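Local coordinates for protein serine acetyltransferase (Entamoeba histolytica, PDB 3Q1X) that probably catalyses the acetylation of L-serine to O-acetylserine, a step of cysteine biosynthesis, and is seen here with L-serine bound, at residues A9-Y13 and T57-A62; M15-E20 and K100-K104; K40-I44 and E64-L68. All blocks are in the same frame, centred on the assembly; numbering follows the deposited sequence.

Contact 1 of 3, residues A9-Y13 and T57-A62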
# COMPACT_ATOMS: atom_id res chain seq x y z
N ALA A 9 10.71 -29.46 12.19
CA ALA A 9 11.95 -28.70 11.95
C ALA A 9 13.06 -29.58 11.39
O ALA A 9 13.87 -29.13 10.58
CB ALA A 9 12.42 -28.01 13.22
N HIS A 10 13.10 -30.84 11.85
CA HIS A 10 14.04 -31.81 11.30
C HIS A 10 13.80 -32.05 9.80
O HIS A 10 14.75 -32.04 9.02
CB HIS A 10 14.01 -33.13 12.07
CG HIS A 10 14.90 -34.18 11.49
ND1 HIS A 10 16.28 -34.12 11.59
CD2 HIS A 10 14.62 -35.29 10.77
CE1 HIS A 10 16.80 -35.16 10.96
NE2 HIS A 10 15.82 -35.89 10.46
N GLN A 11 12.54 -32.27 9.43
CA GLN A 11 12.16 -32.50 8.03
C GLN A 11 12.48 -31.29 7.14
O GLN A 11 13.11 -31.44 6.09
CB GLN A 11 10.68 -32.91 7.89
CG GLN A 11 10.22 -33.04 6.44
CD GLN A 11 8.88 -33.74 6.26
OE1 GLN A 11 8.12 -33.92 7.22
NE2 GLN A 11 8.58 -34.12 5.02
N LEU A 12 12.06 -30.11 7.58
CA LEU A 12 12.36 -28.85 6.89
C LEU A 12 13.87 -28.62 6.73
O LEU A 12 14.33 -28.14 5.69
CB LEU A 12 11.71 -27.67 7.63
CG LEU A 12 10.18 -27.52 7.56
CD1 LEU A 12 9.71 -26.43 8.52
CD2 LEU A 12 9.68 -27.22 6.15
N TYR A 13 14.63 -28.98 7.76
CA TYR A 13 16.09 -28.85 7.68
C TYR A 13 16.71 -29.77 6.63
O TYR A 13 17.60 -29.35 5.88
CB TYR A 13 16.73 -29.07 9.06
CG TYR A 13 18.23 -28.91 9.05
CD1 TYR A 13 18.82 -27.66 8.90
CD2 TYR A 13 19.07 -30.02 9.17
CE1 TYR A 13 20.20 -27.51 8.88
CE2 TYR A 13 20.45 -29.88 9.16
CZ TYR A 13 21.01 -28.62 9.02
OH TYR A 13 22.38 -28.48 9.00
N THR A 57 21.25 -24.34 11.51
CA THR A 57 21.68 -25.59 12.18
C THR A 57 20.67 -26.76 12.34
O THR A 57 21.09 -27.88 12.64
CB THR A 57 22.21 -25.28 13.61
OG1 THR A 57 21.30 -24.40 14.28
CG2 THR A 57 23.60 -24.64 13.56
N GLU A 58 19.38 -26.50 12.12
CA GLU A 58 18.23 -27.34 12.56
C GLU A 58 17.70 -26.86 13.91
O GLU A 58 16.51 -26.59 14.04
CB GLU A 58 18.49 -28.86 12.61
CG GLU A 58 17.29 -29.63 13.23
CD GLU A 58 17.29 -31.15 13.05
OE1 GLU A 58 17.89 -31.65 12.08
OE2 GLU A 58 16.66 -31.83 13.89
N SER A 59 18.59 -26.76 14.90
CA SER A 59 18.22 -26.21 16.21
C SER A 59 17.71 -24.78 16.06
O SER A 59 16.75 -24.40 16.74
CB SER A 59 19.40 -26.24 17.19
OG SER A 59 19.04 -25.62 18.41
N HIS A 60 18.32 -24.00 15.17
CA HIS A 60 17.87 -22.63 14.96
C HIS A 60 16.56 -22.56 14.18
O HIS A 60 15.72 -21.71 14.47
CB HIS A 60 18.95 -21.76 14.32
CG HIS A 60 18.99 -20.35 14.84
ND1 HIS A 60 17.85 -19.65 15.17
CD2 HIS A 60 20.03 -19.52 15.07
CE1 HIS A 60 18.18 -18.45 15.60
NE2 HIS A 60 19.50 -18.34 15.54
N ILE A 61 16.37 -23.46 13.20
CA ILE A 61 15.09 -23.58 12.50
C ILE A 61 13.97 -23.94 13.49
O ILE A 61 12.90 -23.32 13.48
CB ILE A 61 15.13 -24.60 11.32
CG1 ILE A 61 16.02 -24.08 10.19
CG2 ILE A 61 13.71 -24.86 10.78
CD1 ILE A 61 16.13 -25.01 8.98
N ALA A 62 14.25 -24.93 14.35
CA ALA A 62 13.34 -25.32 15.43
C ALA A 62 13.02 -24.15 16.36
O ALA A 62 11.86 -23.95 16.72
CB ALA A 62 13.91 -26.49 16.22

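Contact 2 of 3, residues M15-E20 and K100-K104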
# COMPACT_ATOMS: atom_id res chain seq x y z
N MET A 15 15.16 -30.99 4.03
CA MET A 15 14.74 -30.44 2.75
C MET A 15 15.67 -29.30 2.34
O MET A 15 16.10 -29.24 1.19
CB MET A 15 13.29 -29.95 2.81
CG MET A 15 12.28 -31.08 2.87
SD MET A 15 10.70 -30.52 3.51
CE MET A 15 9.91 -29.98 2.01
N TYR A 16 15.97 -28.41 3.28
CA TYR A 16 16.91 -27.31 3.07
C TYR A 16 18.26 -27.85 2.56
O TYR A 16 18.79 -27.35 1.57
CB TYR A 16 17.06 -26.48 4.35
CG TYR A 16 18.33 -25.65 4.46
CD1 TYR A 16 18.41 -24.38 3.87
CD2 TYR A 16 19.43 -26.12 5.18
CE1 TYR A 16 19.58 -23.61 3.99
CE2 TYR A 16 20.60 -25.36 5.30
CZ TYR A 16 20.67 -24.11 4.70
OH TYR A 16 21.82 -23.37 4.83
N LEU A 17 18.79 -28.87 3.23
CA LEU A 17 20.05 -29.50 2.82
C LEU A 17 20.04 -30.07 1.39
O LEU A 17 21.08 -30.11 0.71
CB LEU A 17 20.45 -30.60 3.82
CG LEU A 17 21.03 -30.19 5.17
CD1 LEU A 17 21.26 -31.45 5.99
CD2 LEU A 17 22.32 -29.38 5.02
N GLN A 18 18.86 -30.50 0.94
CA GLN A 18 18.70 -31.17 -0.35
C GLN A 18 18.20 -30.23 -1.44
O GLN A 18 18.11 -30.63 -2.61
CB GLN A 18 17.76 -32.37 -0.21
CG GLN A 18 18.30 -33.49 0.69
CD GLN A 18 17.21 -34.45 1.15
OE1 GLN A 18 16.31 -34.80 0.38
NE2 GLN A 18 17.29 -34.88 2.41
N ASP A 19 17.90 -28.99 -1.08
CA ASP A 19 17.50 -27.98 -2.06
C ASP A 19 18.63 -27.71 -3.06
O ASP A 19 19.81 -27.72 -2.71
CB ASP A 19 17.12 -26.65 -1.38
CG ASP A 19 15.73 -26.68 -0.75
OD1 ASP A 19 14.89 -27.54 -1.12
OD2 ASP A 19 15.48 -25.82 0.12
N GLU A 20 18.23 -27.48 -4.30
CA GLU A 20 19.12 -27.08 -5.38
C GLU A 20 19.82 -25.76 -5.01
O GLU A 20 19.32 -25.00 -4.17
CB GLU A 20 18.32 -26.94 -6.68
CG GLU A 20 17.57 -28.24 -7.12
CD GLU A 20 16.18 -28.43 -6.47
OE1 GLU A 20 15.87 -27.81 -5.44
OE2 GLU A 20 15.39 -29.23 -7.02
N LYS A 100 6.43 -25.72 1.95
CA LYS A 100 7.81 -25.45 1.52
C LYS A 100 8.02 -25.88 0.06
O LYS A 100 8.56 -25.12 -0.74
CB LYS A 100 8.81 -26.17 2.44
CG LYS A 100 10.26 -26.15 1.95
CD LYS A 100 10.85 -24.74 1.95
CE LYS A 100 12.14 -24.68 1.15
NZ LYS A 100 13.06 -25.80 1.47
N ARG A 101 7.57 -27.09 -0.28
CA ARG A 101 7.64 -27.59 -1.66
C ARG A 101 6.86 -26.68 -2.61
O ARG A 101 7.36 -26.32 -3.69
CB ARG A 101 7.15 -29.04 -1.72
CG ARG A 101 8.09 -30.02 -1.02
CD ARG A 101 7.68 -31.49 -1.15
NE ARG A 101 6.55 -31.86 -0.30
CZ ARG A 101 6.64 -32.46 0.89
NH1 ARG A 101 7.82 -32.79 1.41
NH2 ARG A 101 5.54 -32.74 1.57
N THR A 102 5.66 -26.27 -2.20
CA THR A 102 4.85 -25.41 -3.06
C THR A 102 5.50 -24.05 -3.26
O THR A 102 5.48 -23.50 -4.36
CB THR A 102 3.43 -25.22 -2.49
OG1 THR A 102 2.83 -26.50 -2.30
CG2 THR A 102 2.58 -24.40 -3.45
N LEU A 103 6.08 -23.50 -2.18
CA LEU A 103 6.72 -22.19 -2.26
C LEU A 103 7.91 -22.20 -3.22
O LEU A 103 8.17 -21.21 -3.90
CB LEU A 103 7.14 -21.70 -0.87
CG LEU A 103 6.02 -21.15 0.02
CD1 LEU A 103 6.57 -20.84 1.40
CD2 LEU A 103 5.36 -19.91 -0.58
N LYS A 104 8.60 -23.34 -3.30
CA LYS A 104 9.67 -23.49 -4.28
C LYS A 104 9.12 -23.34 -5.70
O LYS A 104 9.73 -22.65 -6.53
CB LYS A 104 10.40 -24.83 -4.11
CG LYS A 104 11.37 -24.83 -2.95
CD LYS A 104 12.02 -26.20 -2.78
CE LYS A 104 13.11 -26.43 -3.81
NZ LYS A 104 13.60 -27.85 -3.78

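Contact 3 of 3, residues K40-I44 and E64-L68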
# COMPACT_ATOMS: atom_id res chain seq x y z
N LYS A 40 9.20 -14.50 10.68
CA LYS A 40 9.45 -15.87 11.12
C LYS A 40 9.45 -16.87 9.97
O LYS A 40 10.36 -17.69 9.86
CB LYS A 40 8.47 -16.28 12.23
CG LYS A 40 8.73 -15.60 13.58
CD LYS A 40 10.22 -15.49 13.85
CE LYS A 40 10.53 -14.88 15.21
NZ LYS A 40 11.92 -14.33 15.20
N LEU A 41 8.45 -16.79 9.09
CA LEU A 41 8.32 -17.75 8.00
C LEU A 41 9.45 -17.61 6.97
O LEU A 41 9.88 -18.61 6.38
CB LEU A 41 6.95 -17.66 7.33
CG LEU A 41 5.73 -18.19 8.08
CD1 LEU A 41 4.45 -17.65 7.48
CD2 LEU A 41 5.71 -19.71 8.11
N ARG A 42 9.92 -16.38 6.78
CA ARG A 42 11.09 -16.12 5.93
C ARG A 42 12.32 -16.91 6.42
O ARG A 42 13.00 -17.55 5.62
CB ARG A 42 11.37 -14.60 5.80
CG ARG A 42 10.25 -13.82 5.06
CD ARG A 42 10.66 -12.60 4.20
NE ARG A 42 11.18 -11.47 4.96
CZ ARG A 42 11.21 -10.19 4.56
NH1 ARG A 42 10.69 -9.77 3.40
NH2 ARG A 42 11.76 -9.30 5.36
N LYS A 43 12.56 -16.88 7.73
CA LYS A 43 13.70 -17.57 8.34
C LYS A 43 13.56 -19.08 8.27
O LYS A 43 14.53 -19.80 7.98
CB LYS A 43 13.89 -17.13 9.80
CG LYS A 43 14.46 -15.73 9.94
CD LYS A 43 14.75 -15.36 11.39
CE LYS A 43 15.63 -14.11 11.44
NZ LYS A 43 15.55 -13.40 12.74
N ILE A 44 12.34 -19.56 8.51
CA ILE A 44 12.02 -20.99 8.52
C ILE A 44 12.17 -21.64 7.14
O ILE A 44 12.80 -22.69 7.01
CB ILE A 44 10.59 -21.21 9.06
CG1 ILE A 44 10.47 -20.71 10.52
CG2 ILE A 44 10.17 -22.68 8.94
CD1 ILE A 44 9.04 -20.55 11.03
N GLU A 64 13.14 -20.84 15.68
CA GLU A 64 12.25 -19.90 14.99
C GLU A 64 10.85 -20.46 14.82
O GLU A 64 9.85 -19.74 14.98
CB GLU A 64 12.83 -19.50 13.63
CG GLU A 64 14.23 -18.87 13.68
CD GLU A 64 14.29 -17.51 14.39
OE1 GLU A 64 13.24 -16.87 14.63
OE2 GLU A 64 15.42 -17.09 14.70
N LEU A 65 10.76 -21.76 14.53
CA LEU A 65 9.47 -22.41 14.36
C LEU A 65 8.65 -22.36 15.65
O LEU A 65 7.44 -22.14 15.62
CB LEU A 65 9.64 -23.85 13.86
CG LEU A 65 8.37 -24.62 13.52
CD1 LEU A 65 7.49 -23.84 12.55
CD2 LEU A 65 8.71 -26.00 12.95
N THR A 66 9.34 -22.55 16.79
CA THR A 66 8.73 -22.44 18.12
C THR A 66 8.20 -21.03 18.38
O THR A 66 7.07 -20.88 18.88
CB THR A 66 9.75 -22.84 19.22
OG1 THR A 66 10.19 -24.19 18.98
CG2 THR A 66 9.14 -22.76 20.63
N LYS A 67 8.99 -20.02 18.05
CA LYS A 67 8.57 -18.63 18.23
C LYS A 67 7.31 -18.34 17.42
O LYS A 67 6.38 -17.71 17.93
CB LYS A 67 9.68 -17.64 17.86
CG LYS A 67 10.85 -17.63 18.83
CD LYS A 67 11.62 -16.32 18.69
CE LYS A 67 13.13 -16.53 18.80
NZ LYS A 67 13.56 -17.01 20.14
N LEU A 68 7.30 -18.80 16.17
CA LEU A 68 6.12 -18.67 15.30
C LEU A 68 4.90 -19.42 15.84
O LEU A 68 3.80 -18.86 15.90
CB LEU A 68 6.42 -19.15 13.88
CG LEU A 68 5.29 -18.94 12.85
CD1 LEU A 68 4.98 -17.46 12.61
CD2 LEU A 68 5.61 -19.64 11.56

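Contact 1 of 3, residues A9-Y13 and T57-A62
H10 and E58 form the polar part of this contact. The imidazole donates from ND1 to E58 OE1 at 3.0 Å, while its approach to E58 OE2 is longer and weak, so the carboxylate is met unevenly. OE1 receives the bond on its syn side, yet 28° out of the carboxylate plane, and the ring and carboxylate planes are turned 62° against each other. The aliphatic part of the same glutamate is used by Y13: E58 CB lies over the phenol face in a CH-pi contact, 3.8 Å from the ring centroid, and the backbone from T57 C to E58 N covers that face as well. With CG anti to the backbone N (chi1 -179°), the Y13 ring lies along T57 and E58, and I61 CD1 reaches its edge, 3.8 Å from Y13 CD1. One helical turn earlier, A9 CB packs on A62 CB at 3.7 Å, small side chains letting the two backbones come close. E58 occupies the N-cap position of helix 59-79, and T57 OG1 accepts from H60 N in an ST motif that fastens this helix start. Q11, pointing away from E58, and L12, on the flank, carry helix 2-18 onto helix 82-113. The carboxylate would tend to stabilise a protonated H10, and the H10 bond fixes the outer end of a glutamate whose CB already rests on an aromatic ring.

Contact 2 of 3, residues M15-E20 and K100-K104
M15 and K100 lie 8.6 Å apart between their CA atoms, and at the other end of the contact D19 CA and K104 CA are separated by 9.3 Å. The backbones thus stand well apart, and long side chains span the gap from the last turn of helix 2-18 and the residues after it to one turn of helix 82-113. D19 is held by two lysines. K100 approaches from the opposite direction, and its NZ takes the syn lone pair of D19 OD2 at 2.8 Å. K104 NZ instead meets D19 OD1 at 3.0 Å from above the carboxylate plane, 45° out of it. The same ammonium group turns to the next residue as well, 2.8 Å from E20 OE1 on the syn side of that carboxylate. The result is a salt-bridge network of four residues that ties the polypeptide leaving helix 2-18 to helix 82-113, within the N-terminal helical region that precedes the left-handed beta helix. K104 also makes a cation-pi contact with F23, while the side chain of K100, a buried residue, packs on L12 and F45, and bends at chi2 (67°) and chi4 carry its NZ to the carboxylate. Two positive groups around D19 should favour its ionised form. Beside the network M15 supplies the apolar contact. Its CE, at the end of a chain bent at chi3, touches K100 CG at 3.8 Å and R101 CG at 3.5 Å, the M15 and R101 side chains crossing at about a right angle. Y16 leads away from helix 82-113 and hydrogen-bonds through OH to D48.

Contact 3 of 3, residues K40-I44 and E64-L68
The carboxylate of E64 is the flat group of this contact, approached by two lysines in different ways. K43 stretches across one of its faces, with K43 CD 3.7 Å from E64 CD, almost directly above it. K40 takes the syn lone pair of OE1 in a salt bridge, K40 NZ to E64 OE1 being 2.9 Å. The ammonium group of K43 stays beyond bonding range, K43 NZ lying 4.2 Å from E64 OE2, so it should act on the carboxylate mainly through its field. The K40 chain, bent at chi2 (-39°), crosses E64 at about a right angle and rests its CE against K67 CB at 3.9 Å. K67 NZ leads away, which keeps the two like charges apart. Beside this charged group the interface is apolar. L68 CD2 touches both L41 and I44: L41 CD2 is 3.5 Å away from L68 CD2, a tight carbon pair, and I44 CD1 is 3.6 Å from that same methyl. L68 CD1 meanwhile packs on K40 CB, and I44 CD1 reaches over L65 to its CD1 at 3.9 Å. L12 of helix 2-18 packs on I44, and L65 is also packed by I5 and I8 of that helix and by L93 and L96 of helix 82-113. The two segments run nearly antiparallel, their axes 9.3 Å apart at an angle of 153°, as in the antiparallel helix packing of an alpha-helical bundle, with leucine and isoleucine facing the core and a lysine-glutamate salt bridge at one side of the interface.

All three contacts lie in the N-terminal helical region, on the same side of the chain's centre. Contact 1 shares helix 2-18 with contact 2, and helix 59-79 with contact 3; the centre of contact 1 lies about 13 Å from that of contact 2 and about 10 Å from that of contact 3; the centres of contacts 2 and 3 are about 16 Å apart, and these two contacts do not touch. A9 packs on L65 and Q11 on R101. Along the chain contact 3 is nested within the loop closed by contact 2, and contact 1 alternates with both. Helices 2-18, 36-45, 59-79 and 82-113 are thereby tied together through interlocking rather than successive pairings.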